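Local coordinates for apical membrane antigen AMA1 (Toxoplasma gondii ME49, PDB 4YIV), which serves host cell invasion as an essential microneme protein of the moving junction, the ring formed between parasite and host cell membranes, at residues A16-E19 with M20-M24; R26-L29 with T30-H33; R201-V204 with T205-H208; P348-P351 with S352-P355. All coordinates share one frame; numbering follows the deposited sequence. Where two conformers were deposited one is given.

Contact 1. Residues A16-E19 with M20-M24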
loop_
_atom_site.group_PDB
_atom_site.type_symbol
_atom_site.label_atom_id
_atom_site.label_comp_id
_atom_site.label_asym_id
_atom_site.label_seq_id
_atom_site.Cartn_x
_atom_site.Cartn_y
_atom_site.Cartn_z
ATOM N N ALA A 16 -26.566 -4.166 1.049
ATOM C CA ALA A 16 -27.942 -3.871 0.686
ATOM C C ALA A 16 -28.024 -2.923 -0.504
ATOM O O ALA A 16 -28.478 -3.307 -1.582
ATOM C CB ALA A 16 -28.681 -3.275 1.887
ATOM N N ASN A 17 -27.600 -1.679 -0.297
ATOM C CA ASN A 17 -27.644 -0.687 -1.357
ATOM C C ASN A 17 -26.289 -0.466 -1.986
ATOM O O ASN A 17 -25.245 -0.604 -1.340
ATOM C CB ASN A 17 -28.172 0.631 -0.837
ATOM C CG ASN A 17 -27.270 1.236 0.171
ATOM O OD1 ASN A 17 -26.250 1.824 -0.165
ATOM N ND2 ASN A 17 -27.629 1.094 1.428
ATOM N N VAL A 18 -26.339 -0.089 -3.255
ATOM C CA VAL A 18 -25.179 -0.104 -4.110
ATOM C C VAL A 18 -24.201 0.941 -3.585
ATOM O O VAL A 18 -23.000 0.748 -3.655
ATOM C CB VAL A 18 -25.567 0.159 -5.586
ATOM C CG1 VAL A 18 -24.389 -0.134 -6.521
ATOM C CG2 VAL A 18 -26.757 -0.714 -5.991
ATOM N N GLU A 19 -24.714 2.022 -3.012
ATOM C CA GLU A 19 -23.839 3.068 -2.486
ATOM C C GLU A 19 -22.945 2.482 -1.387
ATOM O O GLU A 19 -21.730 2.724 -1.332
ATOM C CB GLU A 19 -24.658 4.248 -1.952
ATOM C CG GLU A 19 -23.885 5.557 -1.809
ATOM C CD GLU A 19 -24.651 6.776 -2.364
ATOM O OE1 GLU A 19 -25.112 6.716 -3.527
ATOM O OE2 GLU A 19 -24.787 7.796 -1.645
ATOM N N MET A 20 -23.560 1.689 -0.524
ATOM C CA MET A 20 -22.837 1.000 0.521
ATOM C C MET A 20 -21.876 -0.049 -0.045
ATOM O O MET A 20 -20.729 -0.100 0.376
ATOM C CB MET A 20 -23.821 0.347 1.480
ATOM C CG MET A 20 -23.408 0.473 2.901
ATOM S SD MET A 20 -23.842 2.035 3.601
ATOM C CE MET A 20 -25.482 1.591 4.135
ATOM N N LYS A 21 -22.356 -0.883 -0.972
ATOM C CA LYS A 21 -21.548 -1.905 -1.640
ATOM C C LYS A 21 -20.306 -1.328 -2.292
ATOM O O LYS A 21 -19.196 -1.841 -2.138
ATOM C CB LYS A 21 -22.350 -2.597 -2.739
ATOM C CG LYS A 21 -22.750 -4.016 -2.479
ATOM C CD LYS A 21 -23.466 -4.610 -3.703
ATOM C CE LYS A 21 -23.687 -6.112 -3.553
ATOM N NZ LYS A 21 -24.988 -6.560 -4.138
ATOM N N THR A 22 -20.525 -0.276 -3.069
ATOM C CA THR A 22 -19.449 0.382 -3.792
ATOM C C THR A 22 -18.387 0.858 -2.812
ATOM O O THR A 22 -17.200 0.696 -3.054
ATOM C CB THR A 22 -19.974 1.569 -4.607
ATOM O OG1 THR A 22 -20.909 1.097 -5.591
ATOM C CG2 THR A 22 -18.835 2.270 -5.301
ATOM N N PHE A 23 -18.825 1.433 -1.697
ATOM C CA PHE A 23 -17.896 1.949 -0.706
ATOM C C PHE A 23 -17.079 0.811 -0.113
ATOM O O PHE A 23 -15.849 0.906 -0.025
ATOM C CB PHE A 23 -18.640 2.706 0.393
ATOM C CG PHE A 23 -17.797 3.032 1.602
ATOM C CD1 PHE A 23 -16.923 4.109 1.599
ATOM C CD2 PHE A 23 -17.890 2.253 2.742
ATOM C CE1 PHE A 23 -16.148 4.396 2.716
ATOM C CE2 PHE A 23 -17.132 2.533 3.868
ATOM C CZ PHE A 23 -16.257 3.599 3.860
ATOM N N MET A 24 -17.751 -0.275 0.262
ATOM C CA MET A 24 -17.073 -1.409 0.882
ATOM C C MET A 24 -16.124 -2.141 -0.053
ATOM O O MET A 24 -15.180 -2.790 0.418
ATOM C CB MET A 24 -18.080 -2.410 1.428
ATOM C CG MET A 24 -18.854 -1.921 2.634
ATOM S SD MET A 24 -17.847 -1.446 4.048
ATOM C CE MET A 24 -17.138 -3.038 4.459
#

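Contact 2. Residues R26-L29 with T30-H33. With CO (cobalt (II) ion), chain I; NAG (2-acetamido-2-deoxy-beta-D-glucopyranose), chain B.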
loop_
_atom_site.group_PDB
_atom_site.type_symbol
_atom_site.label_atom_id
_atom_site.label_comp_id
_atom_site.label_asym_id
_atom_site.label_seq_id
_atom_site.Cartn_x
_atom_site.Cartn_y
_atom_site.Cartn_z
ATOM N N ARG A 26 -13.837 -0.940 -1.825
ATOM C CA ARG A 26 -12.494 -0.388 -1.789
ATOM C C ARG A 26 -11.588 -1.132 -0.817
ATOM O O ARG A 26 -10.359 -0.963 -0.859
ATOM C CB ARG A 26 -12.535 1.098 -1.440
ATOM C CG ARG A 26 -12.842 1.408 -0.024
ATOM C CD ARG A 26 -13.118 2.891 0.186
ATOM N NE ARG A 26 -14.022 3.423 -0.827
ATOM C CZ ARG A 26 -14.364 4.702 -0.942
ATOM N NH1 ARG A 26 -13.884 5.615 -0.088
ATOM N NH2 ARG A 26 -15.201 5.051 -1.915
ATOM N N PHE A 27 -12.178 -1.946 0.055
ATOM C CA PHE A 27 -11.391 -2.647 1.054
ATOM C C PHE A 27 -10.979 -4.032 0.612
ATOM O O PHE A 27 -10.265 -4.725 1.336
ATOM C CB PHE A 27 -12.159 -2.728 2.357
ATOM C CG PHE A 27 -12.421 -1.386 2.967
ATOM C CD1 PHE A 27 -11.375 -0.608 3.402
ATOM C CD2 PHE A 27 -13.715 -0.877 3.051
ATOM C CE1 PHE A 27 -11.596 0.641 3.948
ATOM C CE2 PHE A 27 -13.946 0.368 3.593
ATOM C CZ PHE A 27 -12.896 1.128 4.047
ATOM N N ASN A 28 -11.435 -4.460 -0.551
ATOM C CA ASN A 28 -11.114 -5.788 -1.056
ATOM C C ASN A 28 -9.842 -5.794 -1.862
ATOM O O ASN A 28 -9.864 -5.653 -3.025
ATOM C CB ASN A 28 -12.271 -6.408 -1.845
ATOM C CG ASN A 28 -12.059 -7.887 -2.125
ATOM O OD1 ASN A 28 -10.957 -8.378 -2.028
ATOM N ND2 ASN A 28 -13.128 -8.599 -2.444
ATOM N N LEU A 29 -8.732 -5.959 -1.186
ATOM C CA LEU A 29 -7.436 -5.940 -1.849
ATOM C C LEU A 29 -7.188 -7.163 -2.727
ATOM O O LEU A 29 -6.321 -7.154 -3.603
ATOM C CB LEU A 29 -6.333 -5.820 -0.808
ATOM C CG LEU A 29 -6.365 -4.482 -0.079
ATOM C CD1 LEU A 29 -5.586 -4.492 1.243
ATOM C CD2 LEU A 29 -5.789 -3.375 -1.041
ATOM N N THR A 30 -7.934 -8.233 -2.519
ATOM C CA THR A 30 -7.789 -9.361 -3.440
ATOM C C THR A 30 -8.359 -9.043 -4.833
ATOM O O THR A 30 -7.839 -9.464 -5.868
ATOM C CB THR A 30 -8.505 -10.622 -2.891
ATOM O OG1 THR A 30 -8.069 -10.873 -1.550
ATOM C CG2 THR A 30 -8.170 -11.807 -3.760
ATOM N N HIS A 31 -9.477 -8.316 -4.786
ATOM C CA HIS A 31 -10.253 -7.908 -5.950
ATOM C C HIS A 31 -9.549 -6.888 -6.848
ATOM O O HIS A 31 -9.398 -7.079 -8.029
ATOM C CB HIS A 31 -11.626 -7.372 -5.491
ATOM C CG HIS A 31 -12.561 -7.045 -6.616
ATOM N ND1 HIS A 31 -12.589 -7.763 -7.791
ATOM C CD2 HIS A 31 -13.522 -6.096 -6.732
ATOM C CE1 HIS A 31 -13.508 -7.259 -8.595
ATOM N NE2 HIS A 31 -14.090 -6.245 -7.976
ATOM N N HIS A 32 -9.106 -5.798 -6.265
ATOM C CA HIS A 32 -8.571 -4.668 -6.997
ATOM C C HIS A 32 -7.038 -4.664 -7.031
ATOM O O HIS A 32 -6.411 -4.537 -8.062
ATOM C CB HIS A 32 -9.123 -3.412 -6.326
ATOM C CG HIS A 32 -10.602 -3.456 -6.162
ATOM N ND1 HIS A 32 -11.259 -2.998 -5.041
ATOM C CD2 HIS A 32 -11.557 -3.925 -6.996
ATOM C CE1 HIS A 32 -12.554 -3.178 -5.197
ATOM N NE2 HIS A 32 -12.762 -3.717 -6.380
ATOM N N HIS A 33 -6.435 -4.816 -5.857
ATOM C CA HIS A 33 -4.964 -4.714 -5.831
ATOM C C HIS A 33 -4.299 -5.924 -6.515
ATOM O O HIS A 33 -3.424 -5.757 -7.366
ATOM C CB HIS A 33 -4.425 -4.566 -4.385
ATOM C CG HIS A 33 -2.923 -4.464 -4.315
ATOM N ND1 HIS A 33 -2.229 -3.388 -4.826
ATOM C CD2 HIS A 33 -1.987 -5.302 -3.795
ATOM C CE1 HIS A 33 -0.931 -3.570 -4.630
ATOM N NE2 HIS A 33 -0.758 -4.723 -4.007
HETATM CO CO CO I . -14.712 -4.661 -8.216
HETATM C C1 NAG B . -13.231 -10.071 -2.584
HETATM C C2 NAG B . -14.497 -10.882 -2.319
HETATM C C3 NAG B . -14.327 -12.332 -2.747
HETATM C C4 NAG B . -13.827 -12.391 -4.182
HETATM C C5 NAG B . -12.559 -11.560 -4.327
HETATM C C6 NAG B . -12.051 -11.592 -5.764
HETATM C C7 NAG B . -15.505 -9.783 -0.404
HETATM C C8 NAG B . -15.672 -9.785 1.086
HETATM N N2 NAG B . -14.841 -10.818 -0.912
HETATM O O3 NAG B . -15.582 -13.013 -2.647
HETATM O O4 NAG B . -13.556 -13.750 -4.541
HETATM O O5 NAG B . -12.807 -10.208 -3.942
HETATM O O6 NAG B . -12.982 -10.914 -6.614
HETATM O O7 NAG B . -15.951 -8.890 -1.107
HETATM O O HOH W 1 -16.795 -5.990 -7.954
HETATM O O HOH W 2 -15.544 -5.435 -9.974
HETATM O O HOH W 3 -13.678 -3.691 -9.812
#

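Contact 3. Residues R201-V204 with T205-H208. With CO (cobalt (II) ion), chain H.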
loop_
_atom_site.group_PDB
_atom_site.type_symbol
_atom_site.label_atom_id
_atom_site.label_comp_id
_atom_site.label_asym_id
_atom_site.label_seq_id
_atom_site.Cartn_x
_atom_site.Cartn_y
_atom_site.Cartn_z
ATOM N N ARG A 201 9.263 -1.045 4.776
ATOM C CA ARG A 201 8.885 -0.536 6.061
ATOM C C ARG A 201 7.861 0.584 5.973
ATOM O O ARG A 201 7.795 1.317 4.999
ATOM C CB ARG A 201 10.139 0.025 6.737
ATOM C CG ARG A 201 10.128 0.012 8.254
ATOM C CD ARG A 201 10.734 -1.274 8.791
ATOM N NE ARG A 201 11.158 -1.134 10.177
ATOM C CZ ARG A 201 10.458 -1.555 11.224
ATOM N NH1 ARG A 201 10.933 -1.375 12.446
ATOM N NH2 ARG A 201 9.292 -2.158 11.058
ATOM N N LYS A 202 7.078 0.689 7.031
ATOM C CA LYS A 202 6.175 1.783 7.290
ATOM C C LYS A 202 6.594 2.255 8.696
ATOM O O LYS A 202 6.906 1.445 9.523
ATOM C CB LYS A 202 4.702 1.429 7.232
ATOM C CG LYS A 202 4.153 1.278 5.835
ATOM C CD LYS A 202 2.636 1.195 5.843
ATOM C CE LYS A 202 2.054 0.937 4.463
ATOM N NZ LYS A 202 0.613 1.144 4.343
ATOM N N SER A 203 6.625 3.555 8.921
ATOM C CA SER A 203 7.004 4.120 10.192
ATOM C C SER A 203 5.870 4.860 10.858
ATOM O O SER A 203 5.088 5.448 10.208
ATOM C CB SER A 203 8.171 5.081 9.996
ATOM O OG SER A 203 8.327 5.977 11.043
ATOM N N VAL A 204 5.810 4.835 12.174
ATOM C CA VAL A 204 4.759 5.579 12.870
ATOM C C VAL A 204 4.885 7.091 12.640
ATOM O O VAL A 204 3.898 7.808 12.697
ATOM C CB VAL A 204 4.744 5.289 14.399
ATOM C CG1 VAL A 204 4.403 3.855 14.612
ATOM C CG2 VAL A 204 6.070 5.620 15.056
ATOM N N THR A 205 6.074 7.569 12.321
ATOM C CA THR A 205 6.263 9.002 12.129
ATOM C C THR A 205 6.857 9.375 10.786
ATOM O O THR A 205 6.598 10.457 10.284
ATOM C CB THR A 205 7.186 9.573 13.208
ATOM O OG1 THR A 205 8.405 8.829 13.234
ATOM C CG2 THR A 205 6.529 9.457 14.564
ATOM N N GLU A 206 7.706 8.515 10.234
ATOM C CA GLU A 206 8.504 8.902 9.061
ATOM C C GLU A 206 7.910 8.479 7.685
ATOM O O GLU A 206 7.321 7.411 7.577
ATOM C CB GLU A 206 9.902 8.304 9.186
ATOM C CG GLU A 206 10.631 8.712 10.457
ATOM C CD GLU A 206 10.691 10.237 10.615
ATOM O OE1 GLU A 206 10.108 10.766 11.589
ATOM O OE2 GLU A 206 11.310 10.905 9.758
ATOM N N ASN A 207 8.105 9.309 6.656
ATOM C CA ASN A 207 7.858 8.943 5.243
ATOM C C ASN A 207 6.424 8.638 4.890
ATOM O O ASN A 207 6.167 7.851 3.988
ATOM C CB ASN A 207 8.755 7.753 4.853
ATOM C CG ASN A 207 10.216 8.162 4.834
ATOM O OD1 ASN A 207 10.542 9.270 4.400
ATOM N ND2 ASN A 207 11.084 7.314 5.353
ATOM N N HIS A 208 5.494 9.321 5.559
ATOM C CA HIS A 208 4.079 9.212 5.242
ATOM C C HIS A 208 3.774 9.895 3.920
ATOM O O HIS A 208 2.754 9.662 3.306
ATOM C CB HIS A 208 3.232 9.822 6.349
ATOM C CG HIS A 208 3.362 9.117 7.660
ATOM N ND1 HIS A 208 2.757 9.578 8.805
ATOM C CD2 HIS A 208 4.036 7.996 8.015
ATOM C CE1 HIS A 208 3.045 8.776 9.810
ATOM N NE2 HIS A 208 3.826 7.807 9.357
HETATM CO CO CO H . 1.731 11.807 9.197
HETATM O O HOH W 4 5.933 5.206 6.637
HETATM O O HOH W 5 1.984 11.309 11.656
HETATM O O HOH W 6 -0.352 11.104 9.488
HETATM O O HOH W 7 3.389 12.839 8.389
#

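Contact 4. Residues P348-P351 with S352-P355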
loop_
_atom_site.group_PDB
_atom_site.type_symbol
_atom_site.label_atom_id
_atom_site.label_comp_id
_atom_site.label_asym_id
_atom_site.label_seq_id
_atom_site.Cartn_x
_atom_site.Cartn_y
_atom_site.Cartn_z
ATOM N N PRO A 348 -9.747 14.545 -7.740
ATOM C CA PRO A 348 -9.627 14.744 -9.186
ATOM C C PRO A 348 -9.801 16.217 -9.607
ATOM O O PRO A 348 -10.588 16.923 -8.995
ATOM C CB PRO A 348 -10.768 13.883 -9.745
ATOM C CG PRO A 348 -11.002 12.874 -8.731
ATOM C CD PRO A 348 -10.766 13.531 -7.426
ATOM N N SER A 349 -9.076 16.638 -10.631
ATOM C CA SER A 349 -9.185 17.978 -11.205
ATOM C C SER A 349 -10.265 18.115 -12.287
ATOM O O SER A 349 -10.268 19.061 -13.067
ATOM C CB SER A 349 -7.855 18.357 -11.809
ATOM O OG SER A 349 -7.492 17.436 -12.801
ATOM N N ASN A 350 -11.148 17.140 -12.376
ATOM C CA ASN A 350 -12.320 17.319 -13.209
ATOM C C ASN A 350 -13.502 16.738 -12.476
ATOM O O ASN A 350 -13.329 15.946 -11.548
ATOM C CB ASN A 350 -12.104 16.665 -14.568
ATOM C CG ASN A 350 -12.070 15.153 -14.482
ATOM O OD1 ASN A 350 -13.086 14.513 -14.186
ATOM N ND2 ASN A 350 -10.901 14.571 -14.720
ATOM N N PRO A 351 -14.721 17.145 -12.855
ATOM C CA PRO A 351 -15.862 16.678 -12.078
ATOM C C PRO A 351 -16.400 15.287 -12.532
ATOM O O PRO A 351 -17.406 14.856 -12.008
ATOM C CB PRO A 351 -16.898 17.775 -12.313
ATOM C CG PRO A 351 -16.571 18.231 -13.735
ATOM C CD PRO A 351 -15.075 18.219 -13.808
ATOM N N SER A 352 -15.794 14.642 -13.521
ATOM C CA SER A 352 -16.326 13.338 -13.958
ATOM C C SER A 352 -15.928 12.179 -13.037
ATOM O O SER A 352 -16.677 11.216 -12.859
ATOM C CB SER A 352 -15.878 12.988 -15.359
ATOM O OG SER A 352 -14.549 12.498 -15.348
ATOM N N VAL A 353 -14.742 12.258 -12.460
ATOM C CA VAL A 353 -14.243 11.147 -11.687
ATOM C C VAL A 353 -14.770 11.269 -10.291
ATOM O O VAL A 353 -14.556 12.281 -9.611
ATOM C CB VAL A 353 -12.716 11.098 -11.736
ATOM C CG1 VAL A 353 -12.215 10.000 -10.873
ATOM C CG2 VAL A 353 -12.277 10.887 -13.182
ATOM N N THR A 354 -15.443 10.213 -9.835
ATOM C CA THR A 354 -15.984 10.208 -8.483
ATOM C C THR A 354 -14.854 10.396 -7.457
ATOM O O THR A 354 -13.917 9.608 -7.420
ATOM C CB THR A 354 -16.712 8.916 -8.170
ATOM O OG1 THR A 354 -17.606 8.643 -9.250
ATOM C CG2 THR A 354 -17.478 9.021 -6.800
ATOM N N PRO A 355 -14.936 11.449 -6.640
ATOM C CA PRO A 355 -13.884 11.661 -5.633
ATOM C C PRO A 355 -13.888 10.634 -4.492
ATOM O O PRO A 355 -14.876 9.933 -4.270
ATOM C CB PRO A 355 -14.176 13.081 -5.092
ATOM C CG PRO A 355 -15.597 13.380 -5.453
ATOM C CD PRO A 355 -15.968 12.511 -6.648
HETATM O O HOH W 8 -14.702 14.944 -9.305
#

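Contact 1. Residues A16-E19 with M20-M24
N17 and M20 meet where the helix begins, and this is the tight part of the contact. N17 takes the N-cap position, and its OD1 accepts from M20 N at 2.7 Å, with the donor tilted out of the amide plane. Its side chain can turn back over the first turn because CG stands between the backbone N and the carbonyl carbon (chi1 65°). The other branch of the amide, ND2, lies 3.5 Å from M20 CE, since the methionine chain bends at chi2 and chi3 and curls back toward the cap. Behind the cap the regular helix bonds take over, K21 N to N17 O at 2.9 Å being the first. V18 O is gripped twice by one residue: T22 N reaches it at 2.7 Å, and T22 OG1 donates to it at 2.9 Å from above the carbonyl plane. The solvent side is looser. V18 CG1 only skims T22 OG1 at 3.8 Å, while the ends of K21 and E19 extend away from the helix turn. On the buried flank, M20 and M24 rest on F14 of helix 13-16, and F23 and M24 pack on L323 of strand 322-326.

Contact 2. Residues R26-L29 with T30-H33
N28 and H31 touch through both backbone and side chain. Among the hydrogen bonds, one sound bond runs from H31 N to N28 OD1 (3.1 Å, 152° at the hydrogen), the donor sitting well above the amide plane, while the others are weak. T30 N adds a weak bond to the same oxygen, and N28 O receives further weak bonds from H31 N and H32 N. With CG anti to the backbone N (chi1 -168°), the asparagine amide is brought up to the histidine's first side-chain carbon, CG 3.4 Å from H31 CB. Apolar contact is slight: L29 CD2 comes within 3.8 Å of H33 CB, while the H33 ring finds its polar partners in G36 and C59. The covalent link is N28 ND2 to C1 of the N-acetylglucosamine at 1.5 Å, in an Asn-Leu-Thr sequon. The metal contact comes from H31 NE2, whose 1.7 Å to cobalt is doubtfully short; E25 and three waters also coordinate the ion, and H32 NE2, hydrogen-bonded to E25, belongs to the same site. Glycosylation thus takes one branch of the N28 amide and leaves OD1 to hold the turn, while metal binding through NE2 would probably leave the proton of H31 on ND1.

Contact 3. Residues R201-V204 with T205-H208
S203 OG is gripped by two backbone N-H groups, E206 N at 2.7 Å and T205 N at 3.0 Å, both fairly straight. Its hydroxyl lies anti to the backbone N (chi1 161°), which carries it over the turn that follows. The carbonyl of the same residue is used as well: H208 NE2 donates to S203 O at 2.8 Å, the oxygen lying almost exactly in the plane of the imidazole. V204 O comes to the same ring edge, 3.2 Å from H208 CE1, and T205 O sits over one ring face. At the other nitrogen, H208 ND1 binds a cobalt ion at 2.5 Å, and three waters complete the ligands seen there. These contacts fix the rotation of the ring, which also meets W267 edge-to-face. A water accepts from S203 N at 2.9 Å and donates to E206 O, tying the two ends of the turn together. Among the exposed side chains, T205 OG1 donates to the anti lone pair of E206 OE1. A serine OG that accepts from the N-H two residues on makes an ST turn; here E206 N, three residues on, shares that oxygen, and the turn shapes the surface loop between strands 198-201 and 210-213.

Contact 4. Residues P348-P351 with S352-P355
P348 lays its ring obliquely across V353, CG 3.8 Å from V353 CG1, and the same proline meets P355 at about a right angle, with CD 4.2 Å from P355 CB. These apolar touches close the mouth of the loop. At its far end the chemistry is polar and converges on N350 OD1. S352 N approaches this oxygen in the amide plane at 2.8 Å, S352 OG donates from above that plane at 2.7 Å, and V353 N adds a longer bond at 3.3 Å. A chi1 of 69° tucks the N350 amide in over its own backbone, toward S352. With one acceptor held by three donors, the amide is fixed in rotation; its bond to S352 N makes this an Asx turn, with P351 at the bend. Between the polar and apolar ends a water donates to N350 O at 2.8 Å and to V353 O at 2.7 Å, bridging the two limbs. The loop follows strand 329-333 and lies at the surface. P348 and V353 both rest on I225 of helix 224-227, and S349 is hydrogen-bonded to S130, close to helix 132-141.

Contacts 1 and 2 follow one another directly and are partly buried; contacts 3 and 4 are surface loops. Only contact 1 is built on a regular helix, with a side-chain cap followed by backbone bonds, whereas the other three are held largely by single polar side chains folding back on their own turns. An asparagine or serine oxygen plays that part in all four. Contacts 2 and 3 each include a histidine on a cobalt ion, and contact 2 alone has a glycan. Contact 4 has proline packing in place of a metal, and contacts 3 and 4 each have a bridging water. Contacts 1 and 3 lie on opposite sides of the chain's centre, about 31 Å apart between centres.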